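Local structure of tonb-dependent siderophore receptor (Acinetobacter baumannii, 5FP1) at residues 297-303 with 319-325; 257-262 with 316-320; 231-236 with 699-704. The protein probably binds iron-chelating siderophores at the outer membrane in the first step of iron uptake, and may recognise ferric enterobactin. One frame throughout, in Å; residues are numbered along the deposited sequence.

The three contacts cluster at one end of the beta-barrel, on the same side of its centre. Interactions 1 and 2 lie about 11 Å apart between centres and share Arg-319 and Leu-320 of strand 315-341. Interaction 3 lies about 15 Å from interaction 1 and about 12 Å from interaction 2, again between centres. Ser-232 OG and Thr-302 O, 2.8 Å apart, are probably hydrogen-bonded and tie interaction 3 to interaction 1. Tyr-257 of interaction 2 packs on Gly-233 and Pro-235 of interaction 3. A phosphate ion, probably from the crystallisation liquor, touches Arg-319 of interactions 1 and 2 and His-700 of interaction 3.

Interaction 1: 297-303 with 319-325; sequences NDYVWTN and RLNSAIT. With C8E ((hydroxyethyloxy)tri(ethyloxy)octane), chain D; PO4 (phosphate ion), chain B.
The beta hairpin of strands 284-304 and 315-341 is joined here by antiparallel pairing of Tyr-299 with Ala-323 and of Trp-301 with Asn-321. Tyr-299 N donates to Ala-323 O at 3.0 Å, and Trp-301 N and Asn-321 N donate to each other's carbonyl O, both at 2.9 Å. Tyr-299 stands with CG between its backbone N and carbonyl carbon (chi1 69°), which lays its ring over Ala-323. CZ of Tyr-299 comes within 3.4 Å of Ala-323 CB. Trp-301 has the same first torsion (chi1 65°), which brings its indole over Asn-321. Asn-321 CB makes a CH-pi contact 3.9 Å from the centroid of the five-membered ring of Trp-301.

In the TonB-dependent receptor barrel such strands alternate their side chains between interior and exterior. Trp-301 touches Asn-81, in the range of the plug, while Ile-324 CG2 on the other face meets detergent atom C2 of C8E at 3.9 Å. On the Ile-324 face, Val-300 CG1 packs against Leu-320 CD1 at 3.6 Å. The hydroxyl of Tyr-299 is hydrogen-bonded to Trp-501, and water 2 probably bridges it to Ser-322 O. Arg-319 NE is held by Leu-320 O at 2.9 Å, with the carbonyl oxygen in the guanidinium plane.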
loop_
_atom_site.group_PDB
_atom_site.type_symbol
_atom_site.label_atom_id
_atom_site.label_comp_id
_atom_site.label_asym_id
_atom_site.label_seq_id
_atom_site.Cartn_x
_atom_site.Cartn_y
_atom_site.Cartn_z
ATOM N N ASN A 297 1.478 -16.287 4.413
ATOM C CA ASN A 297 1.941 -15.423 5.468
ATOM C C ASN A 297 1.880 -16.223 6.752
ATOM O O ASN A 297 0.865 -16.877 7.048
ATOM C CB ASN A 297 1.027 -14.174 5.517
ATOM C CG ASN A 297 1.588 -13.020 6.332
ATOM O OD1 ASN A 297 2.789 -12.945 6.680
ATOM N ND2 ASN A 297 0.697 -12.054 6.612
ATOM N N ASP A 298 2.955 -16.184 7.519
ATOM C CA ASP A 298 3.075 -16.989 8.728
ATOM C C ASP A 298 3.861 -16.142 9.713
ATOM O O ASP A 298 5.023 -15.830 9.459
ATOM C CB ASP A 298 3.819 -18.295 8.396
ATOM C CG ASP A 298 3.881 -19.265 9.555
ATOM O OD1 ASP A 298 3.263 -19.043 10.605
ATOM O OD2 ASP A 298 4.566 -20.291 9.412
ATOM N N TYR A 299 3.212 -15.696 10.781
ATOM C CA TYR A 299 3.827 -14.741 11.660
ATOM C C TYR A 299 3.399 -14.803 13.117
ATOM O O TYR A 299 2.273 -15.216 13.459
ATOM C CB TYR A 299 3.644 -13.311 11.138
ATOM C CG TYR A 299 2.239 -12.771 11.191
ATOM C CD1 TYR A 299 1.670 -12.341 12.386
ATOM C CD2 TYR A 299 1.487 -12.646 10.033
ATOM C CE1 TYR A 299 0.389 -11.813 12.428
ATOM C CE2 TYR A 299 0.193 -12.140 10.071
ATOM C CZ TYR A 299 -0.354 -11.724 11.267
ATOM O OH TYR A 299 -1.654 -11.247 11.278
ATOM N N VAL A 300 4.335 -14.380 13.950
ATOM C CA VAL A 300 4.140 -14.098 15.374
ATOM C C VAL A 300 4.900 -12.818 15.683
ATOM O O VAL A 300 6.111 -12.731 15.428
ATOM C CB VAL A 300 4.720 -15.222 16.273
ATOM C CG1 VAL A 300 4.747 -14.773 17.730
ATOM C CG2 VAL A 300 3.895 -16.486 16.124
ATOM N N TRP A 301 4.218 -11.800 16.177
ATOM C CA TRP A 301 4.888 -10.553 16.533
ATOM C C TRP A 301 4.299 -9.965 17.814
ATOM O O TRP A 301 3.230 -10.404 18.296
ATOM C CB TRP A 301 4.912 -9.522 15.376
ATOM C CG TRP A 301 3.618 -9.045 15.005
ATOM C CD1 TRP A 301 2.752 -9.624 14.099
ATOM C CD2 TRP A 301 2.931 -7.892 15.533
ATOM N NE1 TRP A 301 1.582 -8.912 14.058
ATOM C CE2 TRP A 301 1.668 -7.842 14.915
ATOM C CE3 TRP A 301 3.259 -6.915 16.481
ATOM C CZ2 TRP A 301 0.728 -6.836 15.204
ATOM C CZ3 TRP A 301 2.336 -5.918 16.757
ATOM C CH2 TRP A 301 1.083 -5.895 16.138
ATOM N N THR A 302 5.012 -8.990 18.365
ATOM C CA THR A 302 4.715 -8.483 19.693
ATOM C C THR A 302 4.044 -7.136 19.691
ATOM O O THR A 302 4.581 -6.156 19.156
ATOM C CB THR A 302 5.998 -8.376 20.543
ATOM O OG1 THR A 302 6.560 -9.678 20.703
ATOM C CG2 THR A 302 5.683 -7.783 21.891
ATOM N N ASN A 303 2.884 -7.081 20.339
ATOM C CA ASN A 303 2.248 -5.818 20.720
ATOM C C ASN A 303 2.859 -5.394 22.080
ATOM O O ASN A 303 2.788 -6.151 23.055
ATOM C CB ASN A 303 0.730 -6.038 20.785
ATOM C CG ASN A 303 -0.057 -4.880 21.421
ATOM O OD1 ASN A 303 0.466 -4.038 22.165
ATOM N ND2 ASN A 303 -1.356 -4.900 21.182
ATOM N N ARG A 319 2.691 -9.168 24.437
ATOM C CA ARG A 319 1.431 -9.638 23.871
ATOM C C ARG A 319 1.677 -10.247 22.507
ATOM O O ARG A 319 2.358 -9.661 21.686
ATOM C CB ARG A 319 0.425 -8.485 23.746
ATOM C CG ARG A 319 -0.751 -8.755 22.822
ATOM C CD ARG A 319 -1.709 -9.862 23.282
ATOM N NE ARG A 319 -2.516 -10.254 22.127
ATOM C CZ ARG A 319 -3.679 -9.722 21.757
ATOM N NH1 ARG A 319 -4.293 -8.828 22.499
ATOM N NH2 ARG A 319 -4.246 -10.134 20.642
ATOM N N LEU A 320 1.144 -11.446 22.288
ATOM C CA LEU A 320 1.357 -12.171 21.025
ATOM C C LEU A 320 0.212 -11.904 20.040
ATOM O O LEU A 320 -0.960 -11.979 20.418
ATOM C CB LEU A 320 1.468 -13.690 21.275
ATOM C CG LEU A 320 1.729 -14.573 20.043
ATOM C CD1 LEU A 320 2.640 -15.750 20.434
ATOM C CD2 LEU A 320 0.448 -15.075 19.427
ATOM N N ASN A 321 0.591 -11.589 18.810
ATOM C CA ASN A 321 -0.283 -11.507 17.648
ATOM C C ASN A 321 0.253 -12.495 16.622
ATOM O O ASN A 321 1.469 -12.637 16.456
ATOM C CB ASN A 321 -0.297 -10.112 17.031
ATOM C CG ASN A 321 -1.032 -9.077 17.914
ATOM O OD1 ASN A 321 -2.018 -9.378 18.556
ATOM N ND2 ASN A 321 -0.551 -7.900 17.924
ATOM N N SER A 322 -0.642 -13.223 15.971
ATOM C CA SER A 322 -0.235 -14.231 15.021
ATOM C C SER A 322 -1.297 -14.455 13.963
ATOM O O SER A 322 -2.479 -14.111 14.150
ATOM C CB SER A 322 0.055 -15.562 15.710
ATOM O OG SER A 322 -1.144 -16.228 16.059
ATOM N N ALA A 323 -0.850 -15.025 12.851
ATOM C CA ALA A 323 -1.733 -15.586 11.826
ATOM C C ALA A 323 -0.941 -16.529 10.926
ATOM O O ALA A 323 0.274 -16.404 10.791
ATOM C CB ALA A 323 -2.362 -14.486 10.983
ATOM N N ILE A 324 -1.656 -17.446 10.289
ATOM C CA ILE A 324 -1.104 -18.319 9.275
ATOM C C ILE A 324 -2.114 -18.326 8.151
ATOM O O ILE A 324 -3.253 -18.772 8.343
ATOM C CB ILE A 324 -0.959 -19.778 9.769
ATOM C CG1 ILE A 324 -0.246 -19.858 11.125
ATOM C CG2 ILE A 324 -0.236 -20.616 8.704
ATOM C CD1 ILE A 324 -0.424 -21.208 11.825
ATOM N N THR A 325 -1.748 -17.776 7.004
ATOM C CA THR A 325 -2.672 -17.704 5.894
ATOM C C THR A 325 -2.074 -18.345 4.654
ATOM O O THR A 325 -0.855 -18.241 4.395
ATOM C CB THR A 325 -3.121 -16.265 5.556
ATOM O OG1 THR A 325 -1.991 -15.428 5.206
ATOM C CG2 THR A 325 -3.879 -15.661 6.741
HETATM C C1 C8E D . -2.815 -22.143 6.114
HETATM C C2 C8E D . -3.634 -21.959 7.375
HETATM C C3 C8E D . -3.549 -23.239 8.198
HETATM C C4 C8E D . -3.242 -22.946 9.652
HETATM C C5 C8E D . -3.754 -24.039 10.577
HETATM C C6 C8E D . -3.207 -25.414 10.238
HETATM C C7 C8E D . -3.743 -26.419 11.243
HETATM C C8 C8E D . -2.673 -27.388 11.718
HETATM O O9 C8E D . -3.275 -28.274 12.666
HETATM P P PO4 B . -6.636 -6.150 22.185
HETATM O O1 PO4 B . -6.388 -5.963 23.666
HETATM O O2 PO4 B . -5.289 -6.289 21.509
HETATM O O3 PO4 B . -7.384 -4.949 21.607
HETATM O O4 PO4 B . -7.453 -7.411 21.959
HETATM O O HOH W 1 -2.076 -12.722 5.759
HETATM O O HOH W 2 -2.819 -11.059 13.981
#

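Interaction 2: 257-262 with 316-320; sequences YGWKDR and VWHRL. With PO4 (phosphate ion), chain B.
Arg-262 NH1 donates to His-318 O at 2.9 Å with an N-H...O angle of 159°. The oxygen lies near the guanidinium plane, at its edge. The bond ties the long loop between strands 234-238 and 264-279 to one end of barrel strand 315-341. His-318 is the centre of an inverse gamma turn, closed by a weak bond from Arg-319 N to Trp-317 O, so the strand bends where the loop meets it.

Arg-262 is bent at chi3 (69°), and one face of its guanidinium lies over Leu-320, whose CB is 3.6 Å above the plane. Its aliphatic part also follows this leucine, with CD near Leu-320 CD1. On the loop side, Arg-262 N bonds to Trp-259 O at 2.9 Å, closing a type I beta turn through Lys-260 and Asp-261.

Arg-262 CB lies over one face of the Trp-259 indole. His-318 CD2 approaches Trp-259 CE3 at 3.6 Å, the indole and imidazole planes lying obliquely, 31° apart. Trp-259 CB sits almost directly above the centre of the His-318 ring, 4.1 Å from its centroid, in a CH-pi contact. At its edge the same imidazole makes a weak hydrogen bond from ND1 to Tyr-257 O at 2.8 Å.

Strand 391-393 pairs with strand 315-341 at Val-316 and carries Cys-391, disulfide-bonded to Cys-383. The hydroxyl of Tyr-257 reaches Leu-394 O. The Tyr-257 ring and Val-316 cross at about a right angle. Val-316 CG2 lies over a face of that ring, 4.1 Å from its centroid, and approaches CE1 most closely, at 3.8 Å.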
loop_
_atom_site.group_PDB
_atom_site.type_symbol
_atom_site.label_atom_id
_atom_site.label_comp_id
_atom_site.label_asym_id
_atom_site.label_seq_id
_atom_site.Cartn_x
_atom_site.Cartn_y
_atom_site.Cartn_z
ATOM N N TYR A 257 10.727 -4.017 21.576
ATOM C CA TYR A 257 9.971 -4.805 22.528
ATOM C C TYR A 257 9.518 -6.157 22.037
ATOM O O TYR A 257 8.781 -6.868 22.739
ATOM C CB TYR A 257 8.758 -3.998 23.022
ATOM C CG TYR A 257 9.137 -2.775 23.773
ATOM C CD1 TYR A 257 9.914 -2.857 24.921
ATOM C CD2 TYR A 257 8.788 -1.496 23.309
ATOM C CE1 TYR A 257 10.285 -1.719 25.616
ATOM C CE2 TYR A 257 9.145 -0.361 24.007
ATOM C CZ TYR A 257 9.911 -0.474 25.150
ATOM O OH TYR A 257 10.302 0.655 25.823
ATOM N N GLY A 258 9.970 -6.552 20.850
ATOM C CA GLY A 258 9.703 -7.878 20.364
ATOM C C GLY A 258 10.525 -8.938 21.098
ATOM O O GLY A 258 11.419 -8.623 21.884
ATOM N N TRP A 259 10.209 -10.186 20.823
ATOM C CA TRP A 259 10.781 -11.328 21.525
ATOM C C TRP A 259 11.411 -12.214 20.460
ATOM O O TRP A 259 10.738 -13.035 19.835
ATOM C CB TRP A 259 9.674 -12.023 22.283
ATOM C CG TRP A 259 10.071 -13.060 23.266
ATOM C CD1 TRP A 259 11.315 -13.613 23.459
ATOM C CD2 TRP A 259 9.205 -13.686 24.192
ATOM N NE1 TRP A 259 11.267 -14.535 24.482
ATOM C CE2 TRP A 259 9.982 -14.602 24.949
ATOM C CE3 TRP A 259 7.850 -13.535 24.501
ATOM C CZ2 TRP A 259 9.436 -15.376 25.970
ATOM C CZ3 TRP A 259 7.312 -14.299 25.523
ATOM C CH2 TRP A 259 8.108 -15.223 26.244
ATOM N N LYS A 260 12.706 -12.029 20.235
ATOM C CA LYS A 260 13.326 -12.582 19.054
ATOM C C LYS A 260 13.355 -14.086 18.997
ATOM O O LYS A 260 13.276 -14.652 17.892
ATOM C CB LYS A 260 14.713 -11.985 18.814
ATOM C CG LYS A 260 14.611 -10.512 18.469
ATOM C CD LYS A 260 15.954 -9.905 18.170
ATOM C CE LYS A 260 16.429 -10.247 16.791
ATOM N NZ LYS A 260 17.467 -9.275 16.416
ATOM N N ASP A 261 13.415 -14.742 20.154
ATOM C CA ASP A 261 13.401 -16.200 20.204
ATOM C C ASP A 261 12.007 -16.763 19.931
ATOM O O ASP A 261 11.871 -17.962 19.712
ATOM C CB ASP A 261 13.886 -16.705 21.569
ATOM C CG ASP A 261 14.366 -18.168 21.525
ATOM O OD1 ASP A 261 15.063 -18.519 20.571
ATOM O OD2 ASP A 261 14.008 -18.963 22.413
ATOM N N ARG A 262 10.971 -15.918 20.012
ATOM C CA ARG A 262 9.578 -16.351 19.794
ATOM C C ARG A 262 9.010 -15.887 18.434
ATOM O O ARG A 262 8.307 -16.632 17.744
ATOM C CB ARG A 262 8.694 -15.776 20.879
ATOM C CG ARG A 262 7.272 -16.295 20.859
ATOM C CD ARG A 262 6.361 -15.489 21.742
ATOM N NE ARG A 262 6.118 -14.140 21.242
ATOM C CZ ARG A 262 5.360 -13.228 21.848
ATOM N NH1 ARG A 262 4.776 -13.491 23.013
ATOM N NH2 ARG A 262 5.173 -12.044 21.281
ATOM N N VAL A 316 7.069 -4.096 30.159
ATOM C CA VAL A 316 6.302 -4.314 28.929
ATOM C C VAL A 316 6.037 -5.783 28.749
ATOM O O VAL A 316 6.981 -6.589 28.656
ATOM C CB VAL A 316 7.085 -3.801 27.693
ATOM C CG1 VAL A 316 6.378 -4.162 26.368
ATOM C CG2 VAL A 316 7.278 -2.322 27.786
ATOM N N TRP A 317 4.754 -6.128 28.667
ATOM C CA TRP A 317 4.292 -7.485 28.422
ATOM C C TRP A 317 4.329 -7.797 26.926
ATOM O O TRP A 317 3.843 -7.006 26.130
ATOM C CB TRP A 317 2.858 -7.636 28.900
ATOM C CG TRP A 317 2.232 -8.972 28.642
ATOM C CD1 TRP A 317 2.724 -10.187 28.995
ATOM C CD2 TRP A 317 0.974 -9.226 28.000
ATOM N NE1 TRP A 317 1.872 -11.184 28.594
ATOM C CE2 TRP A 317 0.789 -10.624 27.979
ATOM C CE3 TRP A 317 -0.019 -8.415 27.463
ATOM C CZ2 TRP A 317 -0.351 -11.224 27.445
ATOM C CZ3 TRP A 317 -1.158 -9.020 26.925
ATOM C CH2 TRP A 317 -1.305 -10.404 26.922
ATOM N N HIS A 318 4.925 -8.929 26.559
ATOM C CA HIS A 318 5.052 -9.318 25.149
ATOM C C HIS A 318 3.752 -9.966 24.620
ATOM O O HIS A 318 3.739 -11.156 24.339
ATOM C CB HIS A 318 6.152 -10.360 24.930
ATOM C CG HIS A 318 7.543 -9.916 25.264
ATOM N ND1 HIS A 318 8.204 -8.916 24.577
ATOM C CD2 HIS A 318 8.435 -10.406 26.164
ATOM C CE1 HIS A 318 9.436 -8.799 25.053
ATOM N NE2 HIS A 318 9.598 -9.688 26.018
ATOM N N ARG A 319 2.691 -9.168 24.437
ATOM C CA ARG A 319 1.431 -9.638 23.871
ATOM C C ARG A 319 1.677 -10.247 22.507
ATOM O O ARG A 319 2.358 -9.661 21.686
ATOM C CB ARG A 319 0.425 -8.485 23.746
ATOM C CG ARG A 319 -0.751 -8.755 22.822
ATOM C CD ARG A 319 -1.709 -9.862 23.282
ATOM N NE ARG A 319 -2.516 -10.254 22.127
ATOM C CZ ARG A 319 -3.679 -9.722 21.757
ATOM N NH1 ARG A 319 -4.293 -8.828 22.499
ATOM N NH2 ARG A 319 -4.246 -10.134 20.642
ATOM N N LEU A 320 1.144 -11.446 22.288
ATOM C CA LEU A 320 1.357 -12.171 21.025
ATOM C C LEU A 320 0.212 -11.904 20.040
ATOM O O LEU A 320 -0.960 -11.979 20.418
ATOM C CB LEU A 320 1.468 -13.690 21.275
ATOM C CG LEU A 320 1.729 -14.573 20.043
ATOM C CD1 LEU A 320 2.640 -15.750 20.434
ATOM C CD2 LEU A 320 0.448 -15.075 19.427
HETATM P P PO4 B . -6.636 -6.150 22.185
HETATM O O1 PO4 B . -6.388 -5.963 23.666
HETATM O O2 PO4 B . -5.289 -6.289 21.509
HETATM O O3 PO4 B . -7.384 -4.949 21.607
HETATM O O4 PO4 B . -7.453 -7.411 21.959
#

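Interaction 3: 231-236 with 699-704; sequences DSGIPY and SHYATE. With PO4 (phosphate ion), chain B.
Segments 231-236 and 699-704 run antiparallel, with 146° between the directions of strands 234-236 and 701-704. They belong to a small three-stranded antiparallel sheet in which 701-704 lies between 234-238 and 693-696. This sheet pairs parts of the receptor far apart in sequence. Ile-234 N donates to Ala-702 O at 2.8 Å, and Ala-702 N returns a bond to Ile-234 O at 2.9 Å. Tyr-236 N adds a third bond, to His-700 O at 3.1 Å, from above the carbonyl plane.

Tyr-236 lays its ring against the backbone of the partner strand. CE2 of this ring is 3.4 Å from Tyr-701 O, and its hydroxyl bonds to Tyr-697 O. Tyr-701 has CG between its backbone N and carbonyl carbon (chi1 80°), and its ring CD2 rests 3.9 Å from Gly-233 CA. Its hydroxyl is hydrogen-bonded to Gly-75, in the range of the plug.

Where direct pairing stops, two waters continue the link. Water 4 donates to Ser-232 O at 2.7 Å and is bonded to Thr-703 OG1. Water 3 joins Ser-232 O to Glu-704 N. Lys-189 also spans both segments, with a salt bridge to Asp-231 and a hydrogen bond to Glu-704 O. At the other end His-700 NE2 donates to phosphate O3 at 2.9 Å, the oxygen lying in the imidazole plane.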
loop_
_atom_site.group_PDB
_atom_site.type_symbol
_atom_site.label_atom_id
_atom_site.label_comp_id
_atom_site.label_asym_id
_atom_site.label_seq_id
_atom_site.Cartn_x
_atom_site.Cartn_y
_atom_site.Cartn_z
ATOM N N ASP A 231 9.059 -6.405 13.372
ATOM C CA ASP A 231 9.048 -5.274 14.257
ATOM C C ASP A 231 7.926 -5.345 15.263
ATOM O O ASP A 231 6.921 -6.061 15.083
ATOM C CB ASP A 231 8.952 -3.974 13.450
ATOM C CG ASP A 231 9.536 -2.768 14.205
ATOM O OD1 ASP A 231 10.033 -2.927 15.346
ATOM O OD2 ASP A 231 9.471 -1.670 13.638
ATOM N N SER A 232 8.144 -4.623 16.348
ATOM C CA SER A 232 7.162 -4.383 17.369
ATOM C C SER A 232 6.796 -2.903 17.231
ATOM O O SER A 232 6.725 -2.353 16.123
ATOM C CB SER A 232 7.746 -4.704 18.754
ATOM O OG SER A 232 6.783 -4.572 19.802
ATOM N N GLY A 233 6.570 -2.241 18.340
ATOM C CA GLY A 233 6.271 -0.825 18.315
ATOM C C GLY A 233 6.567 -0.197 19.661
ATOM O O GLY A 233 7.181 -0.839 20.516
ATOM N N ILE A 234 6.125 1.047 19.838
ATOM C CA ILE A 234 6.300 1.790 21.088
ATOM C C ILE A 234 4.917 2.049 21.680
ATOM O O ILE A 234 4.000 2.545 20.976
ATOM C CB ILE A 234 7.064 3.101 20.871
ATOM C CG1 ILE A 234 8.392 2.847 20.167
ATOM C CG2 ILE A 234 7.258 3.848 22.194
ATOM C CD1 ILE A 234 9.356 1.932 20.917
ATOM N N PRO A 235 4.720 1.649 22.941
ATOM C CA PRO A 235 3.370 1.732 23.526
ATOM C C PRO A 235 2.956 3.177 23.788
ATOM O O PRO A 235 3.804 3.986 24.160
ATOM C CB PRO A 235 3.522 0.995 24.857
ATOM C CG PRO A 235 4.969 1.180 25.222
ATOM C CD PRO A 235 5.722 1.211 23.930
ATOM N N TYR A 236 1.671 3.486 23.644
ATOM C CA TYR A 236 1.170 4.821 24.025
ATOM C C TYR A 236 1.216 4.930 25.550
ATOM O O TYR A 236 0.866 3.966 26.267
ATOM C CB TYR A 236 -0.286 5.001 23.629
ATOM C CG TYR A 236 -0.561 5.004 22.126
ATOM C CD1 TYR A 236 -0.015 5.981 21.296
ATOM C CD2 TYR A 236 -1.381 4.051 21.553
ATOM C CE1 TYR A 236 -0.250 5.980 19.922
ATOM C CE2 TYR A 236 -1.656 4.076 20.194
ATOM C CZ TYR A 236 -1.084 5.025 19.386
ATOM O OH TYR A 236 -1.386 5.014 18.038
ATOM N N SER A 699 -5.294 1.503 18.971
ATOM C CA SER A 699 -4.980 1.371 20.381
ATOM C C SER A 699 -3.561 0.815 20.571
ATOM O O SER A 699 -2.915 0.375 19.623
ATOM C CB SER A 699 -6.024 0.492 21.073
ATOM O OG SER A 699 -5.953 0.715 22.465
ATOM N N HIS A 700 -3.076 0.882 21.792
ATOM C CA HIS A 700 -1.883 0.158 22.225
ATOM C C HIS A 700 -0.508 0.728 21.846
ATOM O O HIS A 700 0.350 0.893 22.725
ATOM C CB HIS A 700 -1.952 -1.311 21.816
ATOM C CG HIS A 700 -3.271 -1.959 22.095
ATOM N ND1 HIS A 700 -3.878 -1.920 23.334
ATOM C CD2 HIS A 700 -4.092 -2.686 21.296
ATOM C CE1 HIS A 700 -5.018 -2.584 23.283
ATOM N NE2 HIS A 700 -5.172 -3.059 22.058
ATOM N N TYR A 701 -0.261 0.976 20.564
ATOM C CA TYR A 701 1.091 1.291 20.122
ATOM C C TYR A 701 1.154 2.032 18.812
ATOM O O TYR A 701 0.178 2.105 18.039
ATOM C CB TYR A 701 1.935 0.012 20.013
ATOM C CG TYR A 701 1.674 -0.766 18.748
ATOM C CD1 TYR A 701 0.610 -1.657 18.652
ATOM C CD2 TYR A 701 2.483 -0.593 17.634
ATOM C CE1 TYR A 701 0.339 -2.332 17.459
ATOM C CE2 TYR A 701 2.263 -1.300 16.476
ATOM C CZ TYR A 701 1.193 -2.171 16.381
ATOM O OH TYR A 701 0.997 -2.849 15.182
ATOM N N ALA A 702 2.329 2.601 18.581
ATOM C CA ALA A 702 2.700 3.185 17.304
ATOM C C ALA A 702 4.014 2.599 16.824
ATOM O O ALA A 702 4.827 2.124 17.616
ATOM C CB ALA A 702 2.833 4.673 17.427
ATOM N N THR A 703 4.254 2.672 15.523
ATOM C CA THR A 703 5.436 2.072 14.937
ATOM C C THR A 703 6.460 3.163 14.716
ATOM O O THR A 703 6.183 4.163 14.047
ATOM C CB THR A 703 5.112 1.410 13.578
ATOM O OG1 THR A 703 4.141 0.380 13.779
ATOM C CG2 THR A 703 6.339 0.806 12.919
ATOM N N GLU A 704 7.651 2.961 15.266
ATOM C CA GLU A 704 8.759 3.875 15.054
ATOM C C GLU A 704 9.384 3.734 13.671
ATOM O O GLU A 704 9.606 2.634 13.155
ATOM C CB GLU A 704 9.815 3.669 16.169
ATOM C CG GLU A 704 10.875 4.756 16.284
ATOM C CD GLU A 704 11.829 4.514 17.464
ATOM O OE1 GLU A 704 11.481 3.734 18.384
ATOM O OE2 GLU A 704 12.925 5.099 17.465
HETATM P P PO4 B . -6.636 -6.150 22.185
HETATM O O1 PO4 B . -6.388 -5.963 23.666
HETATM O O2 PO4 B . -5.289 -6.289 21.509
HETATM O O3 PO4 B . -7.384 -4.949 21.607
HETATM O O4 PO4 B . -7.453 -7.411 21.959
HETATM O O HOH W 3 8.589 0.359 16.164
HETATM O O HOH W 4 5.166 -2.175 13.934
#